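Local coordinates for protein B-agarase (Saccharophagus degradans, PDB 4BQ2) that probably hydrolyses the beta-1,4 linkages of agarose from chain ends, as an exo-acting beta-agarase of glycoside hydrolase family 50, at residues D89-D92 and A96-T99; G217-H220 and E224-A227; L415-D420 and G601-D606. All blocks are in the same frame, centred on the assembly; numbering follows the deposited sequence.

Contact 1 (D89-D92 and A96-T99); sequences DVTD and AVFT
Val90 and Phe98 face each other as the hydrogen-bonded antiparallel pair of this contact and exchange two backbone bonds, Val90 N to Phe98 O and Phe98 N to Val90 O, each 3.1 Å long. A third bond, Asp92 N to Ala96 O at 2.9 Å, continues the pairing to the end next to the turn. The two short strands run at 169° to one another. CA-H...O contacts fill in at the non-hydrogen-bonded positions, for example Asp89 CA to Phe98 O at 3.3 Å.

The side-chain hydrogen bonds lie at the two ends. Thr99 OG1 donates to Asp89 OD1 over 2.6 Å, the two side chains running side by side on the face they share with Thr91 and Val97. At the turn, Asp92 OD1 receives Ala96 N at 3.0 Å; the N-H arrives from above the carboxylate, 48° out of its plane. The same oxygen accepts the amide of Asn94, closing an Asx turn, while OD2 accepts that of Asp162, so the buried carboxylate is gripped through both oxygens.

Apolar contacts occupy the other face. Phe98 CG sits between its backbone N and carbonyl carbon (chi1 77°), which folds the ring over against Val90: Val90 CB lies over one ring face, offset toward the rim, in a CH-pi contact, and Val90 CG2 touches Phe98 CZ at 3.6 Å. Leu161 packs on both side chains. On the opposite face Val97 CG1 comes to 3.3 Å from Thr91 OG1.

Strand 166-174 pairs with the outer edge of strand 84-92, and strand 150-155 with that of strand 97-104. The arrangement is that of a beta hairpin, two adjacent antiparallel strands joined by a tight connection, within the all-beta, carbohydrate-binding-module-like domain of the agarase.

Contact 2 (G217-H220 and E224-A227); sequences GKIH and ELHA
Glu224 reaches back from the first turn of helix 222-235 to the loop before it, and its side chain meets that loop at CB and again at the carboxylate. CB points toward the loop and has the methyl CD1 of Ile219 beside it at 4.2 Å. From there CG, anti to the carbonyl carbon (chi1 -72°), only carries the chain across; it runs on extended, taking the carboxylate past Ile219 to the backbone of His220. Glu224 CD stands 3.8 Å from His220 N. Glu224 OE1 makes the one hydrogen bond across the contact: it accepts His220 N at 2.8 Å, a fairly straight bond whose donor sits above the carboxylate plane, 47° out of it.

This belongs to the start of a helix. Ser221, just ahead of the first helical residue, accepts the amide of Glu224 on its OG, consistent with an N-cap. Glu224 in return binds the N-H of His220, one residue earlier than the N-H used in a classical capping box, so the helix start and the incoming loop are tied in both directions.

Glu224 OE1 also lies at the edge of the imidazole, near its plane and 3.6 Å from His220 CD2. Ring and carboxylate are almost perpendicular, at 82°. Glu224 OE2 passes His220 CB at 4.0 Å. The ring nitrogen NE2 turns instead to Asp214 OD1, in a weak hydrogen bond.

On the buried flank of the glutamate, Ile219 and Leu225 cross at about a right angle, Ile219 CG2 touching Leu225 CB at 4.0 Å. Ile219 CD1 lies against the helix backbone, 3.9 Å from Leu225 N. Thr724 packs on both side chains, and Leu225 also rests on Arg385 and Lys386 of helix 378-387.

Contact 3 (L415-D420 and G601-D606); sequences LGNWTD and GARFPD
Asn417 and Trp418 meet Arg603 inside the catalytic module, where the family folds as a (beta/alpha)8 barrel. Segments 415-420 and 601-606 are loops of that barrel, the second following the short strand 598-599, and the backbones stay well apart, 10.4 Å between Asn417 CA and Arg603 CA. Side chains alone bridge the gap, chiefly the long arginine.

Arg603 has a positive phi, and its chain leaves with CG anti to the carbonyl carbon, runs extended through chi2 and then bends at chi3 (61°), which turns the guanidinium across the path of the two side chains coming from the opposite direction. NE donates to Asn490 OD1, NH2 forms a salt bridge with Glu652, and the group makes a cation-pi contact with Phe487; its rotation is thus fixed from several sides.

With CG roughly trans to the main-chain N, the Asn417 side chain extends toward the arginine. ND2 comes to rest over the centre of one guanidinium face, 3.2 Å from Arg603 CZ, the two planes 48° apart. Arg603 NE is equally near, but both nitrogens are donors and no hydrogen bond joins them. The same ND2 also lies over the centre of the indole of Trp418, so it is wedged between two flat groups.

Trp418 CG is anti to the carbonyl carbon, beside the backbone N, which lays one indole face against Asn417 ND2; the ring meets the guanidinium obliquely, planes 75° apart. Trp436 meets the indole nearly parallel, and a glycerol lies about 4 Å from the side chain, consistent with a pocket here, probably near the active-site end of the barrel. Thr419 OG1 donates to Gly416 O at 2.7 Å, tightening the loop. At the far rim of the indole, Trp418 CZ3 approaches Arg603 NH2 to 3.4 Å and Trp418 CH2 approaches Arg603 NE to 3.6 Å.

How the contacts relate
Contact 3 is the core one, its touching residues all buried and its centre about 11 Å from that of the chain, whereas contacts 1 and 2 are partly buried and centred farther out, at about 21 and 29 Å. No two share an element or touch; the closest pair, contacts 1 and 3, have nearest atoms about 11 Å apart. Contacts 1 and 2 are local, with three residues between their segments: the hairpin is held mainly backbone to backbone, the helix start by a backbone N-H on a carboxylate. Contact 3 joins loops with 180 residues between them solely through side chains, an amide nitrogen over a guanidinium face and an indole meeting that group obliquely, without a hydrogen bond between the segments.

Contact 1 (D89-D92 and A96-T99)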
loop_
_atom_site.group_PDB
_atom_site.type_symbol
_atom_site.label_atom_id
_atom_site.label_comp_id
_atom_site.label_asym_id
_atom_site.label_seq_id
_atom_site.Cartn_x
_atom_site.Cartn_y
_atom_site.Cartn_z
ATOM N N ASP A 89 -14.045 -12.333 4.776
ATOM C CA ASP A 89 -13.125 -13.446 4.578
ATOM C C ASP A 89 -13.968 -14.698 4.535
ATOM O O ASP A 89 -14.772 -14.938 5.428
ATOM C CB ASP A 89 -12.154 -13.547 5.755
ATOM C CG ASP A 89 -11.149 -12.391 5.784
ATOM O OD1 ASP A 89 -10.147 -12.484 5.056
ATOM O OD2 ASP A 89 -11.381 -11.401 6.528
ATOM N N VAL A 90 -13.778 -15.488 3.483
ATOM C CA VAL A 90 -14.531 -16.707 3.298
ATOM C C VAL A 90 -13.488 -17.816 3.228
ATOM O O VAL A 90 -12.563 -17.747 2.424
ATOM C CB VAL A 90 -15.385 -16.646 2.009
ATOM C CG1 VAL A 90 -16.137 -17.948 1.789
ATOM C CG2 VAL A 90 -16.376 -15.483 2.082
ATOM N N THR A 91 -13.620 -18.803 4.122
ATOM C CA THR A 91 -12.646 -19.899 4.266
ATOM C C THR A 91 -13.287 -21.248 3.910
ATOM O O THR A 91 -14.425 -21.522 4.305
ATOM C CB THR A 91 -12.065 -19.920 5.700
ATOM O OG1 THR A 91 -11.470 -18.646 5.975
ATOM C CG2 THR A 91 -10.967 -20.978 5.852
ATOM N N ASP A 92 -12.598 -22.044 3.096
ATOM C CA ASP A 92 -13.115 -23.357 2.736
ATOM C C ASP A 92 -12.516 -24.440 3.637
ATOM O O ASP A 92 -11.651 -24.176 4.473
ATOM C CB ASP A 92 -12.997 -23.661 1.227
ATOM C CG ASP A 92 -11.568 -23.904 0.751
ATOM O OD1 ASP A 92 -10.661 -24.301 1.538
ATOM O OD2 ASP A 92 -11.339 -23.703 -0.455
ATOM N N ALA A 96 -8.263 -22.742 2.584
ATOM C CA ALA A 96 -8.110 -21.692 1.582
ATOM C C ALA A 96 -9.044 -20.521 1.895
ATOM O O ALA A 96 -10.129 -20.745 2.379
ATOM C CB ALA A 96 -8.368 -22.225 0.198
ATOM N N VAL A 97 -8.597 -19.289 1.641
ATOM C CA VAL A 97 -9.334 -18.077 2.065
ATOM C C VAL A 97 -9.252 -17.017 0.984
ATOM O O VAL A 97 -8.201 -16.868 0.323
ATOM C CB VAL A 97 -8.731 -17.362 3.315
ATOM C CG1 VAL A 97 -9.792 -16.532 4.030
ATOM C CG2 VAL A 97 -8.030 -18.296 4.279
ATOM N N PHE A 98 -10.326 -16.245 0.825
ATOM C CA PHE A 98 -10.258 -15.030 0.015
ATOM C C PHE A 98 -10.777 -13.892 0.843
ATOM O O PHE A 98 -11.589 -14.111 1.757
ATOM C CB PHE A 98 -10.977 -15.146 -1.360
ATOM C CG PHE A 98 -12.500 -15.053 -1.311
ATOM C CD1 PHE A 98 -13.160 -13.861 -0.935
ATOM C CD2 PHE A 98 -13.285 -16.126 -1.717
ATOM C CE1 PHE A 98 -14.552 -13.782 -0.911
ATOM C CE2 PHE A 98 -14.673 -16.049 -1.720
ATOM C CZ PHE A 98 -15.307 -14.885 -1.307
ATOM N N THR A 99 -10.284 -12.686 0.536
ATOM C CA THR A 99 -10.668 -11.476 1.270
ATOM C C THR A 99 -11.206 -10.451 0.278
ATOM O O THR A 99 -10.534 -10.095 -0.697
ATOM C CB THR A 99 -9.446 -10.844 2.012
ATOM O OG1 THR A 99 -8.852 -11.809 2.884
ATOM C CG2 THR A 99 -9.872 -9.634 2.852
#

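Contact 2 (G217-H220 and E224-A227)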
loop_
_atom_site.group_PDB
_atom_site.type_symbol
_atom_site.label_atom_id
_atom_site.label_comp_id
_atom_site.label_asym_id
_atom_site.label_seq_id
_atom_site.Cartn_x
_atom_site.Cartn_y
_atom_site.Cartn_z
ATOM N N GLY A 217 -17.514 16.408 -10.761
ATOM C CA GLY A 217 -16.132 16.755 -11.063
ATOM C C GLY A 217 -15.570 16.154 -12.338
ATOM O O GLY A 217 -14.518 16.585 -12.800
ATOM N N LYS A 218 -16.274 15.203 -12.950
ATOM C CA LYS A 218 -15.773 14.605 -14.190
ATOM C C LYS A 218 -15.569 15.683 -15.267
ATOM O O LYS A 218 -16.393 16.597 -15.383
ATOM C CB LYS A 218 -16.708 13.519 -14.703
ATOM C CG LYS A 218 -16.156 12.767 -15.902
ATOM C CD LYS A 218 -16.998 11.571 -16.284
ATOM C CE LYS A 218 -16.460 10.938 -17.541
ATOM N NZ LYS A 218 -17.308 9.800 -17.998
ATOM N N ILE A 219 -14.468 15.583 -16.019
ATOM C CA ILE A 219 -14.154 16.565 -17.068
ATOM C C ILE A 219 -14.785 16.065 -18.383
ATOM O O ILE A 219 -14.549 14.943 -18.788
ATOM C CB ILE A 219 -12.621 16.799 -17.193
ATOM C CG1 ILE A 219 -12.055 17.464 -15.923
ATOM C CG2 ILE A 219 -12.226 17.534 -18.483
ATOM C CD1 ILE A 219 -12.528 18.880 -15.632
ATOM N N HIS A 220 -15.591 16.908 -19.029
ATOM C CA HIS A 220 -16.255 16.529 -20.298
ATOM C C HIS A 220 -15.690 17.234 -21.538
ATOM O O HIS A 220 -16.026 16.876 -22.671
ATOM C CB HIS A 220 -17.762 16.746 -20.188
ATOM C CG HIS A 220 -18.415 15.952 -19.096
ATOM N ND1 HIS A 220 -18.652 14.596 -19.201
ATOM C CD2 HIS A 220 -18.916 16.330 -17.896
ATOM C CE1 HIS A 220 -19.255 14.170 -18.104
ATOM N NE2 HIS A 220 -19.438 15.203 -17.301
ATOM N N GLU A 224 -13.671 22.795 -19.832
ATOM C CA GLU A 224 -13.925 22.492 -18.411
ATOM C C GLU A 224 -12.606 22.303 -17.633
ATOM O O GLU A 224 -12.482 22.732 -16.481
ATOM C CB GLU A 224 -14.820 21.241 -18.263
ATOM C CG GLU A 224 -16.284 21.453 -18.662
ATOM C CD GLU A 224 -17.210 20.241 -18.423
ATOM O OE1 GLU A 224 -16.746 19.179 -17.918
ATOM O OE2 GLU A 224 -18.434 20.375 -18.747
ATOM N N LEU A 225 -11.637 21.650 -18.273
ATOM C CA LEU A 225 -10.316 21.452 -17.680
ATOM C C LEU A 225 -9.553 22.763 -17.479
ATOM O O LEU A 225 -8.915 22.960 -16.431
ATOM C CB LEU A 225 -9.492 20.455 -18.495
ATOM C CG LEU A 225 -8.123 19.986 -17.985
ATOM C CD1 LEU A 225 -8.243 19.266 -16.651
ATOM C CD2 LEU A 225 -7.446 19.086 -19.018
ATOM N N HIS A 226 -9.599 23.652 -18.467
ATOM C CA HIS A 226 -8.921 24.950 -18.334
ATOM C C HIS A 226 -9.618 25.824 -17.308
ATOM O O HIS A 226 -8.970 26.635 -16.645
ATOM C CB HIS A 226 -8.792 25.696 -19.666
ATOM C CG HIS A 226 -7.782 25.103 -20.593
ATOM N ND1 HIS A 226 -7.733 25.414 -21.932
ATOM C CD2 HIS A 226 -6.815 24.177 -20.387
ATOM C CE1 HIS A 226 -6.764 24.726 -22.509
ATOM N NE2 HIS A 226 -6.184 23.975 -21.591
ATOM N N ALA A 227 -10.932 25.643 -17.184
ATOM C CA ALA A 227 -11.712 26.323 -16.172
ATOM C C ALA A 227 -11.299 25.897 -14.771
ATOM O O ALA A 227 -11.164 26.757 -13.903
ATOM C CB ALA A 227 -13.199 26.074 -16.369
#

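Contact 3 (L415-D420 and G601-D606)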
loop_
_atom_site.group_PDB
_atom_site.type_symbol
_atom_site.label_atom_id
_atom_site.label_comp_id
_atom_site.label_asym_id
_atom_site.label_seq_id
_atom_site.Cartn_x
_atom_site.Cartn_y
_atom_site.Cartn_z
ATOM N N LEU A 415 7.548 17.358 1.081
ATOM C CA LEU A 415 7.341 16.371 -0.009
ATOM C C LEU A 415 7.805 15.026 0.517
ATOM O O LEU A 415 8.876 14.935 1.104
ATOM C CB LEU A 415 8.176 16.750 -1.245
ATOM C CG LEU A 415 8.061 18.229 -1.672
ATOM C CD1 LEU A 415 9.013 18.610 -2.823
ATOM C CD2 LEU A 415 6.633 18.599 -2.027
ATOM N N GLY A 416 7.009 13.977 0.316
ATOM C CA GLY A 416 7.236 12.724 1.030
ATOM C C GLY A 416 8.117 11.845 0.185
ATOM O O GLY A 416 8.879 12.334 -0.673
ATOM N N ASN A 417 8.044 10.543 0.427
ATOM C CA ASN A 417 8.911 9.615 -0.260
ATOM C C ASN A 417 8.638 9.548 -1.757
ATOM O O ASN A 417 7.532 9.818 -2.187
ATOM C CB ASN A 417 8.761 8.211 0.342
ATOM C CG ASN A 417 9.985 7.354 0.101
ATOM O OD1 ASN A 417 11.101 7.876 -0.149
ATOM N ND2 ASN A 417 9.819 6.051 0.227
ATOM N N TRP A 418 9.651 9.141 -2.510
ATOM C CA TRP A 418 9.605 9.050 -3.965
ATOM C C TRP A 418 9.179 10.382 -4.567
ATOM O O TRP A 418 8.284 10.443 -5.437
ATOM C CB TRP A 418 8.689 7.896 -4.405
ATOM C CG TRP A 418 9.171 6.585 -3.803
ATOM C CD1 TRP A 418 10.351 5.959 -4.044
ATOM C CD2 TRP A 418 8.429 5.734 -2.907
ATOM N NE1 TRP A 418 10.406 4.764 -3.354
ATOM C CE2 TRP A 418 9.250 4.618 -2.627
ATOM C CE3 TRP A 418 7.159 5.827 -2.299
ATOM C CZ2 TRP A 418 8.841 3.575 -1.779
ATOM C CZ3 TRP A 418 6.738 4.795 -1.454
ATOM C CH2 TRP A 418 7.593 3.682 -1.204
ATOM N N THR A 419 9.831 11.434 -4.077
ATOM C CA THR A 419 9.785 12.763 -4.731
ATOM C C THR A 419 10.832 12.811 -5.843
ATOM O O THR A 419 12.014 12.462 -5.628
ATOM C CB THR A 419 9.986 13.879 -3.689
ATOM O OG1 THR A 419 8.806 13.948 -2.890
ATOM C CG2 THR A 419 10.227 15.269 -4.372
ATOM N N ASP A 420 10.406 13.178 -7.057
ATOM C CA ASP A 420 11.324 13.254 -8.175
ATOM C C ASP A 420 12.491 14.173 -7.816
ATOM O O ASP A 420 12.258 15.225 -7.255
ATOM C CB ASP A 420 10.598 13.763 -9.441
ATOM C CG ASP A 420 11.509 13.760 -10.660
ATOM O OD1 ASP A 420 12.324 14.669 -10.828
ATOM O OD2 ASP A 420 11.456 12.806 -11.442
ATOM N N GLY A 601 15.167 4.305 8.054
ATOM C CA GLY A 601 14.669 2.907 8.112
ATOM C C GLY A 601 14.150 2.363 6.783
ATOM O O GLY A 601 14.526 2.875 5.734
ATOM N N ALA A 602 13.270 1.353 6.826
ATOM C CA ALA A 602 12.984 0.541 5.648
ATOM C C ALA A 602 11.495 0.368 5.407
ATOM O O ALA A 602 11.083 -0.480 4.583
ATOM C CB ALA A 602 13.689 -0.827 5.754
ATOM N N ARG A 603 10.697 1.183 6.113
ATOM C CA ARG A 603 9.244 1.251 5.889
ATOM C C ARG A 603 8.540 -0.106 6.074
ATOM O O ARG A 603 8.171 -0.798 5.090
ATOM C CB ARG A 603 8.958 1.878 4.497
ATOM C CG ARG A 603 9.809 3.139 4.274
ATOM C CD ARG A 603 9.841 3.578 2.795
ATOM N NE ARG A 603 8.507 3.904 2.272
ATOM C CZ ARG A 603 7.854 5.054 2.513
ATOM N NH1 ARG A 603 8.388 6.022 3.273
ATOM N NH2 ARG A 603 6.664 5.254 1.961
ATOM N N PHE A 604 8.310 -0.457 7.332
ATOM C CA PHE A 604 7.739 -1.778 7.670
ATOM C C PHE A 604 6.231 -1.775 7.460
ATOM O O PHE A 604 5.518 -0.922 8.018
ATOM C CB PHE A 604 7.970 -2.096 9.159
ATOM C CG PHE A 604 9.408 -2.199 9.570
ATOM C CD1 PHE A 604 10.290 -3.036 8.894
ATOM C CD2 PHE A 604 9.864 -1.507 10.693
ATOM C CE1 PHE A 604 11.606 -3.166 9.312
ATOM C CE2 PHE A 604 11.175 -1.631 11.118
ATOM C CZ PHE A 604 12.045 -2.478 10.433
ATOM N N PRO A 605 5.717 -2.733 6.679
ATOM C CA PRO A 605 4.262 -2.901 6.601
ATOM C C PRO A 605 3.772 -3.798 7.730
ATOM O O PRO A 605 4.597 -4.414 8.445
ATOM C CB PRO A 605 4.067 -3.619 5.264
ATOM C CG PRO A 605 5.337 -4.400 5.051
ATOM C CD PRO A 605 6.443 -3.757 5.905
ATOM N N ASP A 606 2.460 -3.911 7.891
ATOM C CA ASP A 606 1.933 -4.807 8.928
ATOM C C ASP A 606 2.240 -6.291 8.714
ATOM O O ASP A 606 2.295 -7.063 9.655
ATOM C CB ASP A 606 0.457 -4.522 9.201
ATOM C CG ASP A 606 -0.459 -4.999 8.108
ATOM O OD1 ASP A 606 -0.033 -5.221 6.954
ATOM O OD2 ASP A 606 -1.649 -5.162 8.426
#